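PDB 5OQR: condensin complex subunit 3 from Schizosaccharomyces pombe, which serves as a regulatory subunit of the condensin complex, which is required to convert interphase chromatin into condensed mitotic chromosomes. Local coordinates for residues 700-705 / 745-750. Sequence-based numbering, arbitrary orientation.
Sequences IALNHN and SSDYQR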
loop_
_atom_site.group_PDB
_atom_site.type_symbol
_atom_site.label_atom_id
_atom_site.label_comp_id
_atom_site.label_asym_id
_atom_site.label_seq_id
_atom_site.Cartn_x
_atom_site.Cartn_y
_atom_site.Cartn_z
ATOM N N ILE A 700 -14.557 -5.490 32.810
ATOM C CA ILE A 700 -13.289 -5.959 32.278
ATOM C C ILE A 700 -12.466 -6.675 33.340
ATOM O O ILE A 700 -11.484 -7.340 33.004
ATOM C CB ILE A 700 -12.470 -4.795 31.674
ATOM C CG1 ILE A 700 -11.451 -5.340 30.663
ATOM C CG2 ILE A 700 -11.791 -3.968 32.788
ATOM C CD1 ILE A 700 -10.424 -4.328 30.171
ATOM N N ALA A 701 -12.854 -6.543 34.616
ATOM C CA ALA A 701 -12.144 -7.119 35.752
ATOM C C ALA A 701 -11.557 -8.481 35.416
ATOM O O ALA A 701 -10.429 -8.550 34.919
ATOM C CB ALA A 701 -13.079 -7.213 36.961
ATOM N N LEU A 702 -12.285 -9.571 35.669
ATOM C CA LEU A 702 -11.701 -10.884 35.414
ATOM C C LEU A 702 -11.926 -11.229 33.943
ATOM O O LEU A 702 -12.763 -12.049 33.573
ATOM C CB LEU A 702 -12.248 -11.969 36.333
ATOM C CG LEU A 702 -11.413 -13.261 36.199
ATOM C CD1 LEU A 702 -9.903 -13.010 36.350
ATOM C CD2 LEU A 702 -11.844 -14.312 37.195
ATOM N N ASN A 703 -11.196 -10.518 33.097
ATOM C CA ASN A 703 -10.887 -10.952 31.745
ATOM C C ASN A 703 -9.529 -11.639 31.791
ATOM O O ASN A 703 -8.571 -11.083 32.340
ATOM C CB ASN A 703 -10.843 -9.759 30.785
ATOM C CG ASN A 703 -11.986 -9.746 29.789
ATOM O OD1 ASN A 703 -12.826 -10.648 29.755
ATOM N ND2 ASN A 703 -12.024 -8.699 28.969
ATOM N N HIS A 704 -9.443 -12.840 31.234
ATOM C CA HIS A 704 -8.183 -13.560 31.244
ATOM C C HIS A 704 -7.294 -13.067 30.113
ATOM O O HIS A 704 -7.765 -12.788 29.007
ATOM C CB HIS A 704 -8.423 -15.062 31.125
ATOM C CG HIS A 704 -9.239 -15.624 32.244
ATOM N ND1 HIS A 704 -8.741 -15.785 33.519
ATOM C CD2 HIS A 704 -10.524 -16.045 32.286
ATOM C CE1 HIS A 704 -9.682 -16.290 34.295
ATOM N NE2 HIS A 704 -10.774 -16.457 33.571
ATOM N N ASN A 705 -6.006 -12.934 30.409
ATOM C CA ASN A 705 -5.048 -12.466 29.420
ATOM C C ASN A 705 -4.903 -13.500 28.312
ATOM O O ASN A 705 -4.714 -14.689 28.579
ATOM C CB ASN A 705 -3.703 -12.198 30.087
ATOM C CG ASN A 705 -2.720 -11.528 29.162
ATOM O OD1 ASN A 705 -1.886 -12.186 28.544
ATOM N ND2 ASN A 705 -2.806 -10.206 29.065
ATOM N N SER A 745 -3.535 -13.579 41.089
ATOM C CA SER A 745 -2.564 -14.625 41.391
ATOM C C SER A 745 -3.034 -15.991 40.906
ATOM O O SER A 745 -2.212 -16.810 40.484
ATOM C CB SER A 745 -2.290 -14.667 42.895
ATOM O OG SER A 745 -1.689 -13.464 43.339
ATOM N N SER A 746 -4.341 -16.255 40.957
ATOM C CA SER A 746 -4.853 -17.540 40.496
ATOM C C SER A 746 -4.557 -17.768 39.020
ATOM O O SER A 746 -4.460 -18.917 38.579
ATOM C CB SER A 746 -6.357 -17.629 40.752
ATOM O OG SER A 746 -7.051 -16.590 40.087
ATOM N N ASP A 747 -4.414 -16.694 38.241
ATOM C CA ASP A 747 -4.067 -16.847 36.832
ATOM C C ASP A 747 -2.644 -17.368 36.681
ATOM O O ASP A 747 -2.400 -18.332 35.948
ATOM C CB ASP A 747 -4.239 -15.515 36.101
ATOM C CG ASP A 747 -5.695 -15.106 35.963
ATOM O OD1 ASP A 747 -6.560 -15.999 35.843
ATOM O OD2 ASP A 747 -5.976 -13.892 35.975
ATOM N N TYR A 748 -1.689 -16.746 37.374
ATOM C CA TYR A 748 -0.318 -17.245 37.351
ATOM C C TYR A 748 -0.237 -18.644 37.948
ATOM O O TYR A 748 0.533 -19.487 37.475
ATOM C CB TYR A 748 0.602 -16.289 38.109
ATOM C CG TYR A 748 0.568 -14.870 37.603
ATOM C CD1 TYR A 748 0.999 -14.559 36.323
ATOM C CD2 TYR A 748 0.115 -13.839 38.410
ATOM C CE1 TYR A 748 0.971 -13.263 35.859
ATOM C CE2 TYR A 748 0.085 -12.539 37.955
ATOM C CZ TYR A 748 0.516 -12.256 36.679
ATOM O OH TYR A 748 0.489 -10.959 36.220
ATOM N N GLN A 749 -1.024 -18.908 38.993
ATOM C CA GLN A 749 -1.042 -20.242 39.583
ATOM C C GLN A 749 -1.549 -21.273 38.587
ATOM O O GLN A 749 -1.030 -22.392 38.521
ATOM C CB GLN A 749 -1.906 -20.246 40.843
ATOM C CG GLN A 749 -1.325 -19.453 42.000
ATOM C CD GLN A 749 -2.300 -19.307 43.152
ATOM O OE1 GLN A 749 -3.372 -19.913 43.154
ATOM N NE2 GLN A 749 -1.932 -18.498 44.137
ATOM N N ARG A 750 -2.563 -20.914 37.796
ATOM C CA ARG A 750 -3.136 -21.868 36.855
ATOM C C ARG A 750 -2.149 -22.211 35.747
ATOM O O ARG A 750 -2.060 -23.368 35.326
ATOM C CB ARG A 750 -4.429 -21.311 36.261
ATOM C CG ARG A 750 -5.453 -22.383 35.933
ATOM C CD ARG A 750 -6.163 -22.121 34.618
ATOM N NE ARG A 750 -6.951 -23.280 34.202
ATOM C CZ ARG A 750 -7.432 -23.465 32.977
ATOM N NH1 ARG A 750 -7.209 -22.568 32.025
ATOM N NH2 ARG A 750 -8.134 -24.555 32.700
#
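H704 and D747 lie where the backbones come closest, with 7.7 Å between their CA atoms, as the irregular loop 700-705 passes the first turn of helix 745-759. The contact is small, about 92 Å² counted over both sides. Its one polar link is a weak hydrogen bond from H704 ND1 to D747 OD1, 3.2 Å long. The bond is bent, with an angle of 133° at the hydrogen. D747 OD1 meets the imidazole at its edge, near the ring plane, and also lies 3.5 Å from H704 CE1. The carboxylate does not lie flat with the ring: the two planes are 76° apart. The CB of D747 points toward the loop. With CG anti to the carbonyl carbon (chi1 -70°), the carboxylate reaches the loop with both oxygens. D747 OD2 has L702 CD1 at 4.0 Å. L702 is the centre of an inverse gamma turn. Its side chain runs past D747 in the opposite direction and also touches P744. L702 and H704 are exposed, whereas D747 is buried. With an alanine in place of D747, H704 ND1 would probably lose this acceptor, the ring would be less fixed, and L702 CD1 would lose its neighbour. N705 closes the loop as the N-cap of helix 706-717, its OD1 accepting from the backbone N of L708. The contact thus joins the lead-in to that helix, just ahead of HEAT repeat 9, whose range begins at N705, to the next helix but one along the chain. D747 also packs on L708 of helix 706-717, H704 touches W643 of helix 639-661, and Y748 packs against helix 767-785.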